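Local coordinates for protein dioxygenase (Pseudomonas brassicacearum, PDB 5V2D) that probably cleaves the central double bond of lignin-derived stilbenes with dioxygen at an iron centre held by four histidines, at residues A[413-418]-A[424-429]; A[456-461]-A[467-472]. All coordinates share one frame; numbering follows the deposited sequence.

Contact 1 (A[413-418]-A[424-429]); sequences LLVHLN and SDAWFP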
loop_
_atom_site.group_PDB
_atom_site.type_symbol
_atom_site.label_atom_id
_atom_site.label_comp_id
_atom_site.label_asym_id
_atom_site.label_seq_id
_atom_site.Cartn_x
_atom_site.Cartn_y
_atom_site.Cartn_z
ATOM N N LEU A 413 12.283 -11.418 -6.078
ATOM C CA LEU A 413 12.831 -11.960 -4.837
ATOM C C LEU A 413 11.992 -11.597 -3.632
ATOM O O LEU A 413 11.548 -10.448 -3.494
ATOM C CB LEU A 413 14.201 -11.375 -4.594
ATOM C CG LEU A 413 15.329 -11.688 -5.604
ATOM C CD1 LEU A 413 16.588 -10.819 -5.288
ATOM C CD2 LEU A 413 15.618 -13.187 -5.632
ATOM N N LEU A 414 11.789 -12.563 -2.738
ATOM C CA LEU A 414 11.143 -12.349 -1.471
ATOM C C LEU A 414 12.253 -12.463 -0.442
ATOM O O LEU A 414 12.875 -13.541 -0.330
ATOM C CB LEU A 414 10.149 -13.441 -1.288
ATOM C CG LEU A 414 9.029 -13.366 -0.314
ATOM C CD1 LEU A 414 8.458 -14.678 0.156
ATOM C CD2 LEU A 414 8.843 -12.135 0.586
ATOM N N VAL A 415 12.469 -11.410 0.350
ATOM C CA VAL A 415 13.708 -11.249 1.131
ATOM C C VAL A 415 13.462 -11.073 2.629
ATOM O O VAL A 415 12.574 -10.367 3.060
ATOM C CB VAL A 415 14.474 -10.021 0.591
ATOM C CG1 VAL A 415 15.791 -9.786 1.304
ATOM C CG2 VAL A 415 14.680 -10.075 -0.897
ATOM N N HIS A 416 14.289 -11.713 3.439
ATOM C CA HIS A 416 14.386 -11.434 4.904
ATOM C C HIS A 416 15.724 -10.698 5.096
ATOM O O HIS A 416 16.765 -11.268 4.837
ATOM C CB HIS A 416 14.382 -12.740 5.728
ATOM C CG HIS A 416 14.557 -12.561 7.199
ATOM N ND1 HIS A 416 14.510 -13.637 8.066
ATOM C CD2 HIS A 416 14.689 -11.475 7.979
ATOM C CE1 HIS A 416 14.686 -13.222 9.310
ATOM N NE2 HIS A 416 14.855 -11.906 9.281
ATOM N N LEU A 417 15.668 -9.480 5.573
ATOM C CA LEU A 417 16.847 -8.669 5.956
ATOM C C LEU A 417 17.052 -8.680 7.464
ATOM O O LEU A 417 16.134 -8.364 8.259
ATOM C CB LEU A 417 16.664 -7.230 5.520
ATOM C CG LEU A 417 17.726 -6.216 5.891
ATOM C CD1 LEU A 417 19.104 -6.540 5.304
ATOM C CD2 LEU A 417 17.243 -4.842 5.437
ATOM N N ASN A 418 18.271 -9.065 7.873
ATOM C CA ASN A 418 18.725 -8.986 9.274
ATOM C C ASN A 418 19.462 -7.656 9.448
ATOM O O ASN A 418 20.586 -7.490 8.902
ATOM C CB ASN A 418 19.670 -10.155 9.583
ATOM C CG ASN A 418 20.092 -10.214 11.030
ATOM O OD1 ASN A 418 20.203 -9.179 11.721
ATOM N ND2 ASN A 418 20.465 -11.348 11.453
ATOM N N SER A 424 21.070 -10.528 3.933
ATOM C CA SER A 424 19.784 -10.908 3.346
ATOM C C SER A 424 19.643 -12.389 2.999
ATOM O O SER A 424 20.587 -12.989 2.596
ATOM C CB SER A 424 19.532 -10.025 2.107
ATOM O OG SER A 424 19.488 -8.638 2.505
ATOM N N ASP A 425 18.498 -12.993 3.238
ATOM C CA ASP A 425 18.186 -14.413 2.961
ATOM C C ASP A 425 16.972 -14.301 1.980
ATOM O O ASP A 425 15.920 -13.799 2.398
ATOM C CB ASP A 425 17.736 -15.028 4.307
ATOM C CG ASP A 425 17.274 -16.569 4.209
ATOM O OD1 ASP A 425 17.596 -17.229 3.149
ATOM O OD2 ASP A 425 16.607 -17.221 5.216
ATOM N N ALA A 426 17.129 -14.706 0.725
ATOM C CA ALA A 426 16.101 -14.466 -0.294
ATOM C C ALA A 426 15.638 -15.723 -0.983
ATOM O O ALA A 426 16.430 -16.660 -1.179
ATOM C CB ALA A 426 16.621 -13.492 -1.346
ATOM N N TRP A 427 14.353 -15.769 -1.376
ATOM C CA TRP A 427 13.876 -16.835 -2.246
ATOM C C TRP A 427 13.635 -16.286 -3.649
ATOM O O TRP A 427 12.892 -15.284 -3.833
ATOM C CB TRP A 427 12.616 -17.521 -1.670
ATOM C CG TRP A 427 12.205 -18.657 -2.545
ATOM C CD1 TRP A 427 12.990 -19.693 -2.913
ATOM C CD2 TRP A 427 10.947 -18.870 -3.203
ATOM N NE1 TRP A 427 12.307 -20.548 -3.725
ATOM C CE2 TRP A 427 11.058 -20.066 -3.927
ATOM C CE3 TRP A 427 9.723 -18.209 -3.199
ATOM C CZ2 TRP A 427 10.011 -20.592 -4.680
ATOM C CZ3 TRP A 427 8.695 -18.736 -3.932
ATOM C CH2 TRP A 427 8.826 -19.880 -4.663
ATOM N N PHE A 428 14.213 -16.951 -4.642
ATOM C CA PHE A 428 13.930 -16.689 -6.065
ATOM C C PHE A 428 13.015 -17.786 -6.574
ATOM O O PHE A 428 13.333 -18.991 -6.407
ATOM C CB PHE A 428 15.272 -16.742 -6.880
ATOM C CG PHE A 428 15.087 -16.601 -8.385
ATOM C CD1 PHE A 428 14.554 -15.426 -8.920
ATOM C CD2 PHE A 428 15.471 -17.619 -9.265
ATOM C CE1 PHE A 428 14.433 -15.240 -10.287
ATOM C CE2 PHE A 428 15.342 -17.464 -10.646
ATOM C CZ PHE A 428 14.800 -16.253 -11.167
ATOM N N PRO A 429 11.871 -17.438 -7.159
ATOM C CA PRO A 429 10.889 -18.480 -7.492
ATOM C C PRO A 429 11.050 -19.111 -8.861
ATOM O O PRO A 429 10.153 -19.763 -9.342
ATOM C CB PRO A 429 9.560 -17.702 -7.451
ATOM C CG PRO A 429 9.915 -16.376 -7.978
ATOM C CD PRO A 429 11.294 -16.093 -7.354
#

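Contact 2 (A[456-461]-A[467-472]); sequences ALLNLI and ELVVLD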
loop_
_atom_site.group_PDB
_atom_site.type_symbol
_atom_site.label_atom_id
_atom_site.label_comp_id
_atom_site.label_asym_id
_atom_site.label_seq_id
_atom_site.Cartn_x
_atom_site.Cartn_y
_atom_site.Cartn_z
ATOM N N ALA A 456 2.838 -14.783 0.884
ATOM C CA ALA A 456 2.669 -13.838 -0.195
ATOM C C ALA A 456 2.087 -14.485 -1.416
ATOM O O ALA A 456 2.309 -15.674 -1.651
ATOM C CB ALA A 456 4.026 -13.231 -0.600
ATOM N N LEU A 457 1.406 -13.720 -2.225
ATOM C CA LEU A 457 1.004 -14.208 -3.511
ATOM C C LEU A 457 2.191 -14.246 -4.441
ATOM O O LEU A 457 2.990 -13.296 -4.527
ATOM C CB LEU A 457 -0.066 -13.296 -4.166
ATOM C CG LEU A 457 -1.497 -13.495 -3.585
ATOM C CD1 LEU A 457 -2.370 -12.400 -4.146
ATOM C CD2 LEU A 457 -2.105 -14.844 -3.910
ATOM N N LEU A 458 2.260 -15.365 -5.144
ATOM C CA LEU A 458 3.228 -15.617 -6.188
ATOM C C LEU A 458 2.464 -15.670 -7.511
ATOM O O LEU A 458 1.534 -16.450 -7.698
ATOM C CB LEU A 458 3.978 -16.943 -5.921
ATOM C CG LEU A 458 4.898 -17.463 -7.070
ATOM C CD1 LEU A 458 6.041 -16.520 -7.219
ATOM C CD2 LEU A 458 5.381 -18.897 -6.783
ATOM N N ASN A 459 2.856 -14.782 -8.409
ATOM C CA ASN A 459 2.296 -14.670 -9.721
ATOM C C ASN A 459 3.221 -15.478 -10.657
ATOM O O ASN A 459 4.380 -15.100 -10.828
ATOM C CB ASN A 459 2.253 -13.202 -10.222
ATOM C CG ASN A 459 1.754 -12.229 -9.193
ATOM O OD1 ASN A 459 0.665 -12.411 -8.679
ATOM N ND2 ASN A 459 2.660 -11.221 -8.790
ATOM N N LEU A 460 2.676 -16.506 -11.283
ATOM C CA LEU A 460 3.405 -17.318 -12.232
ATOM C C LEU A 460 2.985 -16.762 -13.567
ATOM O O LEU A 460 1.947 -17.138 -14.129
ATOM C CB LEU A 460 3.039 -18.773 -12.079
ATOM C CG LEU A 460 3.699 -19.715 -11.058
ATOM C CD1 LEU A 460 5.043 -19.293 -10.572
ATOM C CD2 LEU A 460 2.821 -19.916 -9.858
ATOM N N ILE A 461 3.744 -15.804 -14.039
ATOM C CA ILE A 461 3.231 -14.907 -15.042
ATOM C C ILE A 461 3.280 -15.424 -16.451
ATOM O O ILE A 461 2.515 -14.915 -17.281
ATOM C CB ILE A 461 3.854 -13.525 -14.974
ATOM C CG1 ILE A 461 5.340 -13.522 -15.115
ATOM C CG2 ILE A 461 3.513 -12.844 -13.683
ATOM C CD1 ILE A 461 5.895 -12.100 -15.097
ATOM N N GLU A 467 -0.415 -18.609 -6.897
ATOM C CA GLU A 467 -0.346 -19.424 -5.676
ATOM C C GLU A 467 -0.186 -18.487 -4.508
ATOM O O GLU A 467 0.461 -17.453 -4.665
ATOM C CB GLU A 467 0.938 -20.340 -5.655
ATOM C CG GLU A 467 0.900 -21.307 -6.803
ATOM C CD GLU A 467 2.193 -22.209 -6.914
ATOM O OE1 GLU A 467 3.180 -21.891 -6.313
ATOM O OE2 GLU A 467 2.184 -23.217 -7.605
ATOM N N LEU A 468 -0.711 -18.868 -3.360
ATOM C CA LEU A 468 -0.341 -18.188 -2.161
ATOM C C LEU A 468 0.791 -19.051 -1.486
ATOM O O LEU A 468 0.534 -20.234 -1.109
ATOM C CB LEU A 468 -1.518 -18.106 -1.250
ATOM C CG LEU A 468 -1.390 -17.226 -0.025
ATOM C CD1 LEU A 468 -1.138 -15.789 -0.411
ATOM C CD2 LEU A 468 -2.668 -17.385 0.831
ATOM N N VAL A 469 2.011 -18.525 -1.430
ATOM C CA VAL A 469 3.135 -19.315 -0.901
ATOM C C VAL A 469 3.389 -19.019 0.574
ATOM O O VAL A 469 3.175 -17.879 1.040
ATOM C CB VAL A 469 4.423 -19.132 -1.697
ATOM C CG1 VAL A 469 4.190 -19.698 -3.087
ATOM C CG2 VAL A 469 4.950 -17.711 -1.707
ATOM N N VAL A 470 3.804 -20.052 1.303
ATOM C CA VAL A 470 4.142 -19.926 2.690
ATOM C C VAL A 470 5.588 -20.375 2.917
ATOM O O VAL A 470 5.928 -21.522 2.635
ATOM C CB VAL A 470 3.209 -20.805 3.539
ATOM C CG1 VAL A 470 3.551 -20.597 5.024
ATOM C CG2 VAL A 470 1.717 -20.530 3.257
ATOM N N LEU A 471 6.432 -19.468 3.386
ATOM C CA LEU A 471 7.873 -19.746 3.651
ATOM C C LEU A 471 8.114 -19.648 5.128
ATOM O O LEU A 471 7.359 -19.003 5.894
ATOM C CB LEU A 471 8.797 -18.761 2.929
ATOM C CG LEU A 471 8.933 -18.991 1.431
ATOM C CD1 LEU A 471 7.639 -18.632 0.641
ATOM C CD2 LEU A 471 10.118 -18.179 0.927
ATOM N N ASP A 472 9.172 -20.355 5.554
ATOM C CA ASP A 472 9.557 -20.345 6.967
ATOM C C ASP A 472 10.645 -19.334 7.074
ATOM O O ASP A 472 11.642 -19.454 6.320
ATOM C CB ASP A 472 10.095 -21.770 7.376
ATOM C CG ASP A 472 10.237 -21.894 8.883
ATOM O OD1 ASP A 472 10.868 -21.032 9.544
ATOM O OD2 ASP A 472 9.638 -22.838 9.453
#

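Contact 1 (A[413-418]-A[424-429])
L413 reaches across to F428 and A426 at the open end of an antiparallel hairpin, and its side chain can be followed outward. CB passes the carbonyl of W427, 4.2 Å from its O. CG lies beside the backbone N and anti to the carbonyl carbon (chi1 -64°); with chi2 extended this turns CD2 in toward the partner strand. There CD2 meets CB of F428 at 3.8 Å, and lies obliquely to the F428 ring and more loosely against CB of A426. On the same face as A426, V415 CG2 comes 4.0 Å from A426 CB, and V415 CG1 packs 3.8 Å from S424 CB; the small A426 suits its place opposite the branched V415, where the strands come closest, while S424 faces L417 and touches V415 diagonally. S424 OG, lying 3.5 Å from L417 CD1, finds its hydrogen-bond partner in Y369 OH.

Four backbone hydrogen bonds close the pairs L414–W427 and H416–D425; the bond from H416 N to D425 O is 2.8 Å long and nearly straight (177°). The side chains of these pairs project from the other face. Both CGs of H416 and D425 are anti to their own N, but their polar ends part: H416 NE2 bonds H387 ND1, while D425 OD2 accepts from M476 N. Each suits a partly exposed place where a polar partner outside the hairpin takes up its end.

Strand 413-418 also bonds through its backbone to strand 387-392, and 424-427 is the outermost strand of this four-stranded sheet, as in a beta-propeller blade. L414 lies buried against F435, and both L414 and W427 touch L471 of the next sheet.

Contact 2 (A[456-461]-A[467-472])
L460 lays CD2 across the stem of E467, 3.8 Å from its CD, so methyls of L460 and L458 lie against a buried acid. E467 turns CG beside its own N (chi1 -62°) and runs extended from there, which brings it side by side with L458, whose CD2 comes 3.7 Å from OE1. Its carboxylate is then gripped twice, OE1 by R483 NH1 and OE2 by R465 NH1. With an alanine in place of E467, R483 and R465 are likely to lose this buried countercharge, and a gap would probably open beside the L460 and L458 methyls.

On the same face V469 sets CG2 in the crowded position between N and carbonyl carbon, 3.3 Å from A456 O, leaving CG1 to meet L458 CB at 4.0 Å; A456, with only a methyl, suits the place opposite V469. On the other face L468 has CG anti to its N (chi1 -170°), bringing CD1 3.6 Å from A456 C and 3.8 Å from L457 CD2.

Backbone bonds join A456 with V469 and L458 with E467, yet the N-to-C directions of the two short segments make 128°, well short of antiparallel, so the pair is twisted. Chemically, the side chains that meet here are apolar apart from the carboxylate of E467, whose charge is probably balanced by the two arginines and which is likely to remain ionised despite its burial.

Contact 1 and contact 2 follow one another along the chain, their centres about 13 Å apart, in two neighbouring antiparallel sheets that correspond to adjacent blades of the seven-bladed propeller known for carotenoid cleavage oxygenases. Strand 424-427 ends the first sheet, and the chain then crosses through P429 to strand 433-442, which lies at one edge of the second sheet and pairs with 452-460. The blades meet by apolar contact: W427 CB lies 3.7 Å from L471 CD2, and P429 CB is equally near L458 CD1. Neither hairpin supplies an iron ligand; H188, H239, H304 and H495 do that, so both contacts belong to the propeller framework around the metal site.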